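Local coordinates for protein mannose-6-phosphate isomerase (Bacillus subtilis, PDB 1QWR) that probably catalyses the zinc-dependent interconversion of D-mannose 6-phosphate and D-fructose 6-phosphate as an isomerase of the type 1 family, at residues Thr118-Ile132 with Tyr168-Lys180. Sequence-based numbering, arbitrary orientation. Where two conformers were deposited one is given.
With ZN (zinc ion), chain E.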
loop_
_atom_site.group_PDB
_atom_site.type_symbol
_atom_site.label_atom_id
_atom_site.label_comp_id
_atom_site.label_asym_id
_atom_site.label_seq_id
_atom_site.Cartn_x
_atom_site.Cartn_y
_atom_site.Cartn_z
ATOM N N THR A 118 -6.424 -0.338 7.876
ATOM C CA THR A 118 -5.945 -1.715 7.860
ATOM C C THR A 118 -5.102 -1.692 6.570
ATOM O O THR A 118 -5.456 -0.993 5.615
ATOM C CB THR A 118 -7.120 -2.682 7.736
ATOM O OG1 THR A 118 -7.716 -2.819 9.031
ATOM C CG2 THR A 118 -6.664 -4.069 7.231
ATOM N N GLU A 119 -3.985 -2.418 6.543
ATOM C CA GLU A 119 -3.111 -2.396 5.376
ATOM C C GLU A 119 -2.304 -3.683 5.275
ATOM O O GLU A 119 -2.424 -4.575 6.107
ATOM C CB GLU A 119 -2.150 -1.211 5.486
ATOM C CG GLU A 119 -1.301 -1.313 6.759
ATOM C CD GLU A 119 -0.360 -0.152 6.956
ATOM O OE1 GLU A 119 -0.611 0.921 6.389
ATOM O OE2 GLU A 119 0.639 -0.320 7.692
ATOM N N CYS A 120 -1.500 -3.785 4.226
ATOM C CA CYS A 120 -0.661 -4.959 4.058
ATOM C C CYS A 120 0.587 -4.579 3.263
ATOM O O CYS A 120 0.621 -3.558 2.537
ATOM C CB CYS A 120 -1.453 -6.091 3.389
ATOM S SG CYS A 120 -1.893 -5.725 1.666
ATOM N N TRP A 121 1.623 -5.382 3.430
ATOM C CA TRP A 121 2.897 -5.123 2.788
ATOM C C TRP A 121 3.402 -6.282 1.961
ATOM O O TRP A 121 3.399 -7.431 2.422
ATOM C CB TRP A 121 3.989 -4.843 3.826
ATOM C CG TRP A 121 3.733 -3.717 4.729
ATOM C CD1 TRP A 121 3.183 -2.513 4.409
ATOM C CD2 TRP A 121 4.062 -3.659 6.124
ATOM N NE1 TRP A 121 3.150 -1.703 5.519
ATOM C CE2 TRP A 121 3.681 -2.384 6.586
ATOM C CE3 TRP A 121 4.642 -4.566 7.025
ATOM C CZ2 TRP A 121 3.858 -1.985 7.912
ATOM C CZ3 TRP A 121 4.823 -4.171 8.352
ATOM C CH2 TRP A 121 4.432 -2.892 8.783
ATOM N N TYR A 122 3.809 -5.981 0.736
ATOM C CA TYR A 122 4.442 -6.988 -0.093
ATOM C C TYR A 122 5.867 -6.475 -0.176
ATOM O O TYR A 122 6.107 -5.348 -0.618
ATOM C CB TYR A 122 3.873 -7.057 -1.515
ATOM C CG TYR A 122 4.722 -7.936 -2.390
ATOM C CD1 TYR A 122 4.711 -9.324 -2.220
ATOM C CD2 TYR A 122 5.607 -7.388 -3.341
ATOM C CE1 TYR A 122 5.563 -10.147 -2.965
ATOM C CE2 TYR A 122 6.464 -8.210 -4.096
ATOM C CZ TYR A 122 6.437 -9.590 -3.894
ATOM O OH TYR A 122 7.327 -10.416 -4.568
ATOM N N ILE A 123 6.822 -7.293 0.259
ATOM C CA ILE A 123 8.210 -6.876 0.230
ATOM C C ILE A 123 8.806 -7.129 -1.159
ATOM O O ILE A 123 9.092 -8.275 -1.532
ATOM C CB ILE A 123 9.037 -7.640 1.281
ATOM C CG1 ILE A 123 8.368 -7.522 2.662
ATOM C CG2 ILE A 123 10.488 -7.124 1.281
ATOM C CD1 ILE A 123 8.218 -6.058 3.192
ATOM N N ILE A 124 8.995 -6.062 -1.926
ATOM C CA ILE A 124 9.547 -6.212 -3.259
ATOM C C ILE A 124 11.020 -6.588 -3.138
ATOM O O ILE A 124 11.480 -7.533 -3.779
ATOM C CB ILE A 124 9.433 -4.899 -4.082
ATOM C CG1 ILE A 124 7.955 -4.508 -4.261
ATOM C CG2 ILE A 124 10.044 -5.113 -5.461
ATOM C CD1 ILE A 124 7.747 -3.034 -4.662
ATOM N N ASP A 125 11.749 -5.859 -2.301
ATOM C CA ASP A 125 13.177 -6.128 -2.112
ATOM C C ASP A 125 13.571 -5.595 -0.738
ATOM O O ASP A 125 12.869 -4.775 -0.142
ATOM C CB ASP A 125 13.990 -5.412 -3.199
ATOM C CG ASP A 125 15.408 -5.972 -3.355
ATOM O OD1 ASP A 125 15.781 -6.923 -2.643
ATOM O OD2 ASP A 125 16.156 -5.450 -4.206
ATOM N N CYS A 126 14.700 -6.061 -0.232
ATOM C CA CYS A 126 15.154 -5.616 1.073
ATOM C C CYS A 126 16.558 -6.137 1.283
ATOM O O CYS A 126 16.989 -7.071 0.605
ATOM C CB CYS A 126 14.227 -6.136 2.193
ATOM S SG CYS A 126 14.198 -7.928 2.503
ATOM N N LYS A 127 17.266 -5.525 2.222
ATOM C CA LYS A 127 18.629 -5.949 2.516
ATOM C C LYS A 127 18.601 -7.265 3.268
ATOM O O LYS A 127 17.590 -7.628 3.892
ATOM C CB LYS A 127 19.365 -4.889 3.339
ATOM C CG LYS A 127 18.760 -4.618 4.709
ATOM C CD LYS A 127 19.636 -3.663 5.508
ATOM C CE LYS A 127 18.981 -3.257 6.814
ATOM N NZ LYS A 127 19.898 -2.393 7.625
ATOM N N GLU A 128 19.723 -7.975 3.205
ATOM C CA GLU A 128 19.865 -9.266 3.854
ATOM C C GLU A 128 19.386 -9.349 5.309
ATOM O O GLU A 128 18.702 -10.304 5.673
ATOM C CB GLU A 128 21.331 -9.735 3.761
ATOM C CG GLU A 128 21.645 -11.031 4.529
ATOM C CD GLU A 128 21.932 -10.802 6.013
ATOM O OE1 GLU A 128 22.915 -10.092 6.329
ATOM O OE2 GLU A 128 21.183 -11.334 6.869
ATOM N N ASN A 129 19.726 -8.374 6.143
ATOM C CA ASN A 129 19.309 -8.447 7.548
ATOM C C ASN A 129 18.101 -7.571 7.895
ATOM O O ASN A 129 17.941 -7.146 9.047
ATOM C CB ASN A 129 20.471 -8.068 8.466
ATOM C CG ASN A 129 20.943 -6.648 8.242
ATOM O OD1 ASN A 129 20.207 -5.812 7.710
ATOM N ND2 ASN A 129 22.168 -6.360 8.660
ATOM N N ALA A 130 17.257 -7.306 6.903
ATOM C CA ALA A 130 16.079 -6.469 7.108
ATOM C C ALA A 130 15.059 -7.066 8.078
ATOM O O ALA A 130 14.892 -8.287 8.176
ATOM C CB ALA A 130 15.402 -6.170 5.750
ATOM N N GLU A 131 14.371 -6.184 8.795
ATOM C CA GLU A 131 13.343 -6.591 9.737
ATOM C C GLU A 131 12.182 -5.608 9.685
ATOM O O GLU A 131 12.241 -4.562 9.038
ATOM C CB GLU A 131 13.845 -6.541 11.181
ATOM C CG GLU A 131 15.111 -7.274 11.515
ATOM C CD GLU A 131 15.469 -7.070 12.987
ATOM O OE1 GLU A 131 15.687 -5.901 13.388
ATOM O OE2 GLU A 131 15.517 -8.070 13.737
ATOM N N ILE A 132 11.131 -5.969 10.404
ATOM C CA ILE A 132 9.973 -5.111 10.585
ATOM C C ILE A 132 9.593 -5.266 12.062
ATOM O O ILE A 132 9.945 -6.264 12.703
ATOM C CB ILE A 132 8.760 -5.525 9.712
ATOM C CG1 ILE A 132 8.287 -6.922 10.084
ATOM C CG2 ILE A 132 9.135 -5.406 8.238
ATOM C CD1 ILE A 132 6.943 -7.322 9.438
ATOM N N TYR A 168 2.898 -9.362 4.461
ATOM C CA TYR A 168 2.417 -9.182 5.833
ATOM C C TYR A 168 1.104 -8.414 5.863
ATOM O O TYR A 168 0.978 -7.358 5.250
ATOM C CB TYR A 168 3.443 -8.432 6.690
ATOM C CG TYR A 168 4.737 -9.185 6.838
ATOM C CD1 TYR A 168 5.778 -8.995 5.937
ATOM C CD2 TYR A 168 4.878 -10.180 7.813
ATOM C CE1 TYR A 168 6.936 -9.787 5.990
ATOM C CE2 TYR A 168 6.022 -10.975 7.873
ATOM C CZ TYR A 168 7.041 -10.780 6.958
ATOM O OH TYR A 168 8.149 -11.612 6.965
ATOM N N TYR A 169 0.133 -8.944 6.593
ATOM C CA TYR A 169 -1.158 -8.284 6.730
ATOM C C TYR A 169 -1.088 -7.526 8.055
ATOM O O TYR A 169 -0.649 -8.085 9.070
ATOM C CB TYR A 169 -2.261 -9.335 6.755
ATOM C CG TYR A 169 -3.644 -8.757 6.772
ATOM C CD1 TYR A 169 -4.182 -8.174 5.634
ATOM C CD2 TYR A 169 -4.433 -8.829 7.915
ATOM C CE1 TYR A 169 -5.488 -7.682 5.624
ATOM C CE2 TYR A 169 -5.736 -8.339 7.917
ATOM C CZ TYR A 169 -6.257 -7.773 6.762
ATOM O OH TYR A 169 -7.561 -7.363 6.735
ATOM N N VAL A 170 -1.505 -6.261 8.046
ATOM C CA VAL A 170 -1.422 -5.402 9.236
ATOM C C VAL A 170 -2.777 -4.828 9.617
ATOM O O VAL A 170 -3.138 -3.725 9.214
ATOM C CB VAL A 170 -0.444 -4.232 8.998
ATOM C CG1 VAL A 170 -0.130 -3.529 10.336
ATOM C CG2 VAL A 170 0.831 -4.735 8.339
ATOM N N PRO A 171 -3.551 -5.577 10.415
ATOM C CA PRO A 171 -4.876 -5.117 10.839
ATOM C C PRO A 171 -4.744 -3.792 11.574
ATOM O O PRO A 171 -3.743 -3.560 12.249
ATOM C CB PRO A 171 -5.340 -6.221 11.785
ATOM C CG PRO A 171 -4.608 -7.441 11.296
ATOM C CD PRO A 171 -3.247 -6.914 10.953
ATOM N N SER A 172 -5.736 -2.917 11.446
ATOM C CA SER A 172 -5.684 -1.660 12.179
ATOM C C SER A 172 -5.623 -2.089 13.657
ATOM O O SER A 172 -6.156 -3.157 14.030
ATOM C CB SER A 172 -6.939 -0.839 11.918
ATOM O OG SER A 172 -8.100 -1.582 12.248
ATOM N N GLY A 173 -4.962 -1.276 14.475
ATOM C CA GLY A 173 -4.801 -1.590 15.891
ATOM C C GLY A 173 -3.456 -2.264 16.151
ATOM O O GLY A 173 -3.071 -2.490 17.304
ATOM N N THR A 174 -2.735 -2.605 15.083
ATOM C CA THR A 174 -1.443 -3.284 15.225
ATOM C C THR A 174 -0.309 -2.293 15.390
ATOM O O THR A 174 -0.150 -1.395 14.571
ATOM C CB THR A 174 -1.122 -4.159 13.980
ATOM O OG1 THR A 174 -2.188 -5.091 13.769
ATOM C CG2 THR A 174 0.188 -4.915 14.158
ATOM N N LEU A 175 0.486 -2.452 16.451
ATOM C CA LEU A 175 1.635 -1.579 16.671
ATOM C C LEU A 175 2.675 -2.090 15.693
ATOM O O LEU A 175 2.958 -3.290 15.650
ATOM C CB LEU A 175 2.147 -1.718 18.107
ATOM C CG LEU A 175 3.250 -0.735 18.484
ATOM C CD1 LEU A 175 2.711 0.688 18.498
ATOM C CD2 LEU A 175 3.796 -1.128 19.855
ATOM N N HIS A 176 3.249 -1.199 14.896
ATOM C CA HIS A 176 4.205 -1.654 13.898
ATOM C C HIS A 176 5.118 -0.556 13.370
ATOM O O HIS A 176 5.005 0.615 13.741
ATOM C CB HIS A 176 3.453 -2.225 12.699
ATOM C CG HIS A 176 2.644 -1.195 11.970
ATOM N ND1 HIS A 176 1.442 -0.714 12.447
ATOM C CD2 HIS A 176 2.914 -0.478 10.855
ATOM C CE1 HIS A 176 1.014 0.254 11.661
ATOM N NE2 HIS A 176 1.890 0.417 10.690
ATOM N N ALA A 177 6.029 -0.975 12.494
ATOM C CA ALA A 177 6.950 -0.078 11.810
ATOM C C ALA A 177 7.777 -0.850 10.789
ATOM O O ALA A 177 8.232 -1.972 11.053
ATOM C CB ALA A 177 7.889 0.601 12.794
ATOM N N LEU A 178 7.927 -0.270 9.605
ATOM C CA LEU A 178 8.792 -0.875 8.609
ATOM C C LEU A 178 10.183 -0.375 9.027
ATOM O O LEU A 178 10.309 0.750 9.536
ATOM C CB LEU A 178 8.450 -0.356 7.208
ATOM C CG LEU A 178 7.200 -0.934 6.544
ATOM C CD1 LEU A 178 6.895 -0.163 5.267
ATOM C CD2 LEU A 178 7.426 -2.418 6.244
ATOM N N CYS A 179 11.213 -1.187 8.826
ATOM C CA CYS A 179 12.558 -0.787 9.206
ATOM C C CYS A 179 13.489 -0.599 8.007
ATOM O O CYS A 179 13.196 -1.050 6.894
ATOM C CB CYS A 179 13.124 -1.782 10.216
ATOM S SG CYS A 179 12.135 -1.832 11.761
ATOM N N LYS A 180 14.596 0.104 8.238
ATOM C CA LYS A 180 15.554 0.422 7.184
ATOM C C LYS A 180 15.928 -0.707 6.235
ATOM O O LYS A 180 16.062 -1.865 6.642
ATOM C CB LYS A 180 16.832 1.003 7.794
ATOM C CG LYS A 180 17.676 -0.006 8.543
ATOM C CD LYS A 180 18.938 0.649 9.104
ATOM C CE LYS A 180 19.749 1.322 8.008
ATOM N NZ LYS A 180 20.931 2.050 8.552
HETATM ZN ZN ZN E . 1.771 1.760 8.507
HETATM O O HOH W 1 -9.536 -0.675 9.586
HETATM O O HOH W 2 11.327 -3.220 6.865
HETATM O O HOH W 3 15.576 -3.452 8.763
HETATM O O HOH W 4 0.743 3.085 6.524
#
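Tyr168 pairs antiparallel with Trp121 through two backbone hydrogen bonds, and its ring carries CD1 of Ile132 over the centre of one face. Tyr169 follows opposite Cys120 in a non-hydrogen-bonded pair. Val170 restores the hydrogen-bonded register with Glu119 and lays CG2 on one face of the Trp121 indole, 3.8 Å from the six-membered ring's centroid. A type II turn from Pro171 to Thr174 then reverses the chain, and Ser172 N donates to Thr118 OG1.

His176 shows how a beta scaffold builds a metal site: its side chain and that of Glu119 come from opposite directions, and NE2 and OE2 sit next to each other on the zinc (2.6 and 2.5 Å), beside His101 and a water. With CG between the backbone N and carbonyl carbon (chi1 65°), the His176 ring turns toward Glu119 and the indole; ND1 donates to Thr174 O (2.7 Å) in the imidazole plane, fixing its rotation, while CD2 meets the indole edge at Trp121 CZ2 (3.4 Å). Leu178 CD2 covers the other indole face, 3.5 Å from the same centroid, and NE1 donates to Glu186. An alanine in place of Trp121 would probably open a gap between Val170 and Leu178, leave the His176 ring less firmly packed and deprive Glu186 of its donor.

Water bridges Cys179 N and Glu131 O. In this cupin-family fold, strand 119-126 lies between strands 167-170 and 182-189, whereas strand 131-136 runs between 157-161 and 176-178.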